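Long-range contacts in glutaredoxin (Grx-1) (Archaeoglobus fulgidus, PDB 3IC4), which probably acts as a small thiol-disulfide redox protein of the thioredoxin superfamily, passing electrons as other glutaredoxins do: residues A12-Y17 with V71-K76; S63-V68 with H77-N82. One frame throughout, in Å; residues are numbered along the deposited sequence.

How the contacts relate
Contact 1 pairs strands 15-18 and 70-73, antiparallel neighbours in the four-stranded sheet of a thioredoxin-like fold. Contact 2 lies at one border of that sheet, where the loop after helix 49-63 meets outermost strand 76-79. Their centres are about 11 Å apart. Strand 70-73 joins them: Val-71 O lies 2.8 Å from Val-78 N, a probable hydrogen bond to the outermost strand. Both contacts touch Cys-25, which with Cys-22 makes a CxxC at a helix start, probably the redox site. Met-16 touches it from contact 1, and Val-68 from contact 2. A bound magnesium ion is about 4 Å from the His-77 side chain.

Contact 1. Residues A12-Y17 with V71-K76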
loop_
_atom_site.group_PDB
_atom_site.type_symbol
_atom_site.label_atom_id
_atom_site.label_comp_id
_atom_site.label_asym_id
_atom_site.label_seq_id
_atom_site.Cartn_x
_atom_site.Cartn_y
_atom_site.Cartn_z
ATOM N N ALA A 12 -8.963 -0.543 5.758
ATOM C CA ALA A 12 -8.407 0.843 5.749
ATOM C C ALA A 12 -9.111 1.664 4.662
ATOM O O ALA A 12 -9.350 1.161 3.572
ATOM C CB ALA A 12 -6.877 0.855 5.494
ATOM N N GLU A 13 -9.332 2.964 4.896
ATOM C CA GLU A 13 -9.845 3.819 3.798
ATOM C C GLU A 13 -8.763 3.976 2.772
ATOM O O GLU A 13 -9.043 3.844 1.582
ATOM C CB GLU A 13 -10.318 5.191 4.265
ATOM C CG GLU A 13 -11.660 5.173 5.069
ATOM C CD GLU A 13 -12.914 4.521 4.358
ATOM O OE1 GLU A 13 -13.199 4.868 3.162
ATOM O OE2 GLU A 13 -13.634 3.693 5.025
ATOM N N VAL A 14 -7.530 4.188 3.241
ATOM C CA VAL A 14 -6.355 4.227 2.354
ATOM C C VAL A 14 -5.252 3.274 2.868
ATOM O O VAL A 14 -4.892 3.273 4.040
ATOM C CB VAL A 14 -5.812 5.664 2.245
ATOM C CG1 VAL A 14 -4.591 5.707 1.388
ATOM C CG2 VAL A 14 -6.873 6.555 1.694
ATOM N N LEU A 15 -4.753 2.431 1.964
ATOM C CA LEU A 15 -3.713 1.470 2.330
ATOM C C LEU A 15 -2.550 1.570 1.360
ATOM O O LEU A 15 -2.750 1.536 0.150
ATOM C CB LEU A 15 -4.290 0.036 2.244
ATOM C CG LEU A 15 -3.327 -1.097 2.602
ATOM C CD1 LEU A 15 -2.857 -1.016 4.041
ATOM C CD2 LEU A 15 -3.947 -2.473 2.347
HETATM N N MSE A 16 -1.351 1.650 1.933
HETATM C CA MSE A 16 -0.114 1.538 1.167
HETATM C C MSE A 16 0.620 0.226 1.419
HETATM O O MSE A 16 0.818 -0.186 2.582
HETATM C CB MSE A 16 0.795 2.700 1.546
HETATM C CG MSE A 16 2.045 2.758 0.778
HETATM SE SE MSE A 16 3.210 4.118 1.486
HETATM C CE MSE A 16 4.897 3.188 1.332
ATOM N N TYR A 17 1.076 -0.380 0.322
ATOM C CA TYR A 17 1.994 -1.514 0.359
ATOM C C TYR A 17 3.358 -1.013 -0.104
ATOM O O TYR A 17 3.469 -0.342 -1.121
ATOM C CB TYR A 17 1.556 -2.583 -0.607
ATOM C CG TYR A 17 0.242 -3.211 -0.325
ATOM C CD1 TYR A 17 0.147 -4.374 0.445
ATOM C CD2 TYR A 17 -0.932 -2.674 -0.876
ATOM C CE1 TYR A 17 -1.099 -4.981 0.642
ATOM C CE2 TYR A 17 -2.159 -3.294 -0.678
ATOM C CZ TYR A 17 -2.221 -4.418 0.081
ATOM O OH TYR A 17 -3.435 -4.984 0.235
ATOM N N VAL A 71 -0.724 2.151 -3.640
ATOM C CA VAL A 71 -1.674 2.802 -2.724
ATOM C C VAL A 71 -3.076 2.509 -3.266
ATOM O O VAL A 71 -3.373 2.736 -4.424
ATOM C CB VAL A 71 -1.448 4.315 -2.562
ATOM C CG1 VAL A 71 -2.480 4.923 -1.583
ATOM C CG2 VAL A 71 -0.027 4.584 -2.039
ATOM N N VAL A 72 -3.901 2.020 -2.358
ATOM C CA VAL A 72 -5.245 1.549 -2.670
ATOM C C VAL A 72 -6.262 2.357 -1.912
ATOM O O VAL A 72 -6.130 2.563 -0.681
ATOM C CB VAL A 72 -5.465 0.060 -2.314
ATOM C CG1 VAL A 72 -6.891 -0.377 -2.823
ATOM C CG2 VAL A 72 -4.323 -0.778 -2.914
ATOM N N LYS A 73 -7.265 2.835 -2.631
ATOM C CA LYS A 73 -8.460 3.462 -1.983
ATOM C C LYS A 73 -9.685 2.937 -2.672
ATOM O O LYS A 73 -9.907 3.258 -3.854
ATOM C CB LYS A 73 -8.423 4.981 -2.122
ATOM C CG LYS A 73 -9.525 5.678 -1.334
ATOM C CD LYS A 73 -9.592 7.167 -1.526
ATOM C CE LYS A 73 -10.882 7.706 -0.921
ATOM N NZ LYS A 73 -10.644 9.106 -0.476
ATOM N N GLY A 74 -10.514 2.165 -1.956
ATOM C CA GLY A 74 -11.722 1.549 -2.550
ATOM C C GLY A 74 -11.285 0.581 -3.649
ATOM O O GLY A 74 -10.382 -0.227 -3.411
ATOM N N ASP A 75 -11.844 0.760 -4.844
ATOM C CA ASP A 75 -11.504 -0.059 -6.003
ATOM C C ASP A 75 -10.456 0.517 -6.893
ATOM O O ASP A 75 -10.134 -0.096 -7.909
ATOM C CB ASP A 75 -12.748 -0.398 -6.803
ATOM C CG ASP A 75 -13.723 -1.232 -6.000
ATOM O OD1 ASP A 75 -13.273 -2.006 -5.082
ATOM O OD2 ASP A 75 -14.919 -1.112 -6.305
ATOM N N LYS A 76 -9.836 1.642 -6.487
ATOM C CA LYS A 76 -8.828 2.315 -7.308
ATOM C C LYS A 76 -7.459 2.159 -6.657
ATOM O O LYS A 76 -7.360 1.857 -5.497
ATOM C CB LYS A 76 -9.184 3.779 -7.522
ATOM C CG LYS A 76 -10.424 3.943 -8.377
ATOM C CD LYS A 76 -10.630 5.344 -8.875
ATOM C CE LYS A 76 -9.473 5.797 -9.796
ATOM N NZ LYS A 76 -9.585 5.249 -11.207
HETATM O O HOH W 1 -7.926 0.866 0.862
HETATM O O HOH W 2 -11.071 2.334 0.651
#
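Val-14 lays its CG1 methyl against CG1 of Val-71, 3.7 Å away. Both methyls stand anti to their own backbone N (chi1 178° in Val-14). CG2 of Val-71 turns instead to Met-16, a selenomethionine, and meets its CG at 3.9 Å. The Met-16 chain then leads away to helix 23-35, where it touches Cys-25. Val-72 and Leu-15 face the other side of the sheet. There CG2 of Val-72 comes to the edge of the Tyr-17 ring, 4.0 Å from CE2, and helix 49-63 packs on that tyrosine.

The strands run antiparallel. Leu-15 and Val-72 form a hydrogen-bonded pair: Leu-15 N gives to Val-72 O at 3.0 Å, and Val-72 N gives to Leu-15 O at 2.8 Å. Both bonds are nearly straight, 168° and 165° at the hydrogen. One water can donate to Val-72 O or to Ala-12 O, but its two protons cannot serve every acceptor nearby. Another accepts from Gly-74 N, in the type II' turn from Lys-73 to Lys-76, and donates to Glu-13 O, 2.7 Å each. Val-72 O can thus take a water beside its backbone N-H, while Glu-13 O and Gly-74 N, not bonded directly, are joined through solvent.

Contact 2. Residues S63-V68 with H77-N82; sequences SGSYSV and HVLGYN
A chi1 of 70° places CG of His-77 between the backbone N and the carbonyl carbon, and the ring has the backbone N of Ser-63 over one face. Leu-79 CG stands opposite its backbone N (chi1 164°), which sends the two methyls to the serines of the loop. On the same side of the imidazole as its N, but displaced past the rim, Ser-63 CA lies 3.6 Å from His-77 NE2. At the ring edge, in its plane, a water sits 2.8 Å from His-77 NE2 and donates to Ser-63 O. It thus links the end of the helix to the strand.

Both Leu-79 methyls lie against Ser-65 OG, CD2 the nearer at 3.4 Å. CD2 also touches Ser-63 CB. Leu-79 CD1 lies 3.6 Å from Ser-67 O and also touches Ser-67 CB. The hydroxyls of Ser-63 and Ser-65 are held within the segment. Ser-65 OG accepts from Ser-67 N at 3.0 Å, which makes an ST turn. It also shares a hydrogen bond of 2.9 Å with Ser-63 OG.

The contact joins the C-terminal end of helix 49-63 and the loop after it to strand 76-79. Ser-63 and Leu-79 both touch Val-70 of strand 70-73, and His-77 reaches back to Ile-62 in helix 49-63.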
loop_
_atom_site.group_PDB
_atom_site.type_symbol
_atom_site.label_atom_id
_atom_site.label_comp_id
_atom_site.label_asym_id
_atom_site.label_seq_id
_atom_site.Cartn_x
_atom_site.Cartn_y
_atom_site.Cartn_z
ATOM N N SER A 63 -2.472 -4.461 -8.463
ATOM C CA SER A 63 -1.807 -3.677 -9.536
ATOM C C SER A 63 -1.478 -4.484 -10.816
ATOM O O SER A 63 -1.138 -3.890 -11.818
ATOM C CB SER A 63 -0.451 -3.102 -9.043
ATOM O OG SER A 63 0.512 -4.152 -8.841
ATOM N N GLY A 64 -1.525 -5.818 -10.745
ATOM C CA GLY A 64 -1.101 -6.656 -11.842
ATOM C C GLY A 64 0.369 -6.768 -11.977
ATOM O O GLY A 64 0.846 -7.452 -12.867
ATOM N N SER A 65 1.097 -6.184 -11.019
ATOM C CA SER A 65 2.557 -6.194 -11.019
ATOM C C SER A 65 3.104 -6.730 -9.668
ATOM O O SER A 65 2.339 -6.992 -8.709
ATOM C CB SER A 65 3.131 -4.789 -11.245
ATOM O OG SER A 65 3.187 -4.078 -10.023
ATOM N N TYR A 66 4.406 -6.977 -9.670
ATOM C CA TYR A 66 5.092 -7.263 -8.417
ATOM C C TYR A 66 5.978 -6.076 -8.018
ATOM O O TYR A 66 7.075 -6.254 -7.437
ATOM C CB TYR A 66 5.910 -8.532 -8.505
ATOM C CG TYR A 66 5.044 -9.734 -8.661
ATOM C CD1 TYR A 66 4.355 -10.263 -7.588
ATOM C CD2 TYR A 66 4.856 -10.289 -9.888
ATOM C CE1 TYR A 66 3.544 -11.343 -7.744
ATOM C CE2 TYR A 66 4.048 -11.381 -10.056
ATOM C CZ TYR A 66 3.373 -11.903 -8.966
ATOM O OH TYR A 66 2.562 -12.980 -9.194
ATOM N N SER A 67 5.502 -4.875 -8.303
ATOM C CA SER A 67 6.195 -3.644 -7.879
ATOM C C SER A 67 5.457 -2.888 -6.792
ATOM O O SER A 67 4.260 -3.055 -6.552
ATOM C CB SER A 67 6.481 -2.746 -9.065
ATOM O OG SER A 67 7.305 -3.418 -9.994
ATOM N N VAL A 68 6.228 -2.008 -6.159
ATOM C CA VAL A 68 5.712 -1.120 -5.107
ATOM C C VAL A 68 6.387 0.253 -5.304
ATOM O O VAL A 68 7.385 0.325 -6.012
ATOM C CB VAL A 68 5.997 -1.678 -3.647
ATOM C CG1 VAL A 68 5.169 -2.966 -3.376
ATOM C CG2 VAL A 68 7.453 -1.996 -3.515
ATOM N N HIS A 77 -6.396 2.282 -7.455
ATOM C CA HIS A 77 -5.064 2.216 -6.918
ATOM C C HIS A 77 -4.120 3.082 -7.747
ATOM O O HIS A 77 -4.444 3.493 -8.854
ATOM C CB HIS A 77 -4.530 0.764 -6.874
ATOM C CG HIS A 77 -4.235 0.174 -8.239
ATOM N ND1 HIS A 77 -5.198 -0.407 -9.042
ATOM C CD2 HIS A 77 -3.080 0.147 -8.956
ATOM C CE1 HIS A 77 -4.649 -0.796 -10.184
ATOM N NE2 HIS A 77 -3.364 -0.466 -10.163
ATOM N N VAL A 78 -2.974 3.390 -7.153
ATOM C CA VAL A 78 -1.856 3.993 -7.873
ATOM C C VAL A 78 -0.638 3.105 -7.639
ATOM O O VAL A 78 -0.326 2.739 -6.505
ATOM C CB VAL A 78 -1.646 5.489 -7.439
ATOM C CG1 VAL A 78 -0.260 6.034 -7.961
ATOM C CG2 VAL A 78 -2.857 6.358 -7.878
ATOM N N LEU A 79 0.072 2.765 -8.719
ATOM C CA LEU A 79 1.277 1.996 -8.631
ATOM C C LEU A 79 2.380 2.987 -8.953
ATOM O O LEU A 79 2.386 3.605 -10.024
ATOM C CB LEU A 79 1.256 0.836 -9.639
ATOM C CG LEU A 79 2.545 0.097 -10.001
ATOM C CD1 LEU A 79 3.092 -0.547 -8.790
ATOM C CD2 LEU A 79 2.275 -0.941 -11.095
ATOM N N GLY A 80 3.281 3.141 -7.984
ATOM C CA GLY A 80 4.419 4.050 -8.057
ATOM C C GLY A 80 4.192 5.415 -7.411
ATOM O O GLY A 80 3.045 5.823 -7.177
ATOM N N TYR A 81 5.283 6.112 -7.106
ATOM C CA TYR A 81 5.201 7.455 -6.619
ATOM C C TYR A 81 4.939 8.447 -7.734
ATOM O O TYR A 81 5.805 8.714 -8.622
ATOM C CB TYR A 81 6.482 7.852 -5.891
ATOM C CG TYR A 81 6.444 9.246 -5.338
ATOM C CD1 TYR A 81 5.616 9.568 -4.282
ATOM C CD2 TYR A 81 7.243 10.254 -5.845
ATOM C CE1 TYR A 81 5.567 10.834 -3.795
ATOM C CE2 TYR A 81 7.241 11.518 -5.302
ATOM C CZ TYR A 81 6.404 11.804 -4.295
ATOM O OH TYR A 81 6.418 13.085 -3.734
ATOM N N ASN A 82 3.725 8.915 -7.813
ATOM C CA ASN A 82 3.354 9.944 -8.775
ATOM C C ASN A 82 2.439 10.867 -8.043
ATOM O O ASN A 82 1.334 10.465 -7.685
ATOM C CB ASN A 82 2.582 9.378 -9.946
ATOM C CG ASN A 82 2.149 10.472 -10.961
ATOM O OD1 ASN A 82 1.156 11.159 -10.782
ATOM N ND2 ASN A 82 2.926 10.612 -12.028
HETATM O O HOH W 3 -1.288 -1.131 -11.853
#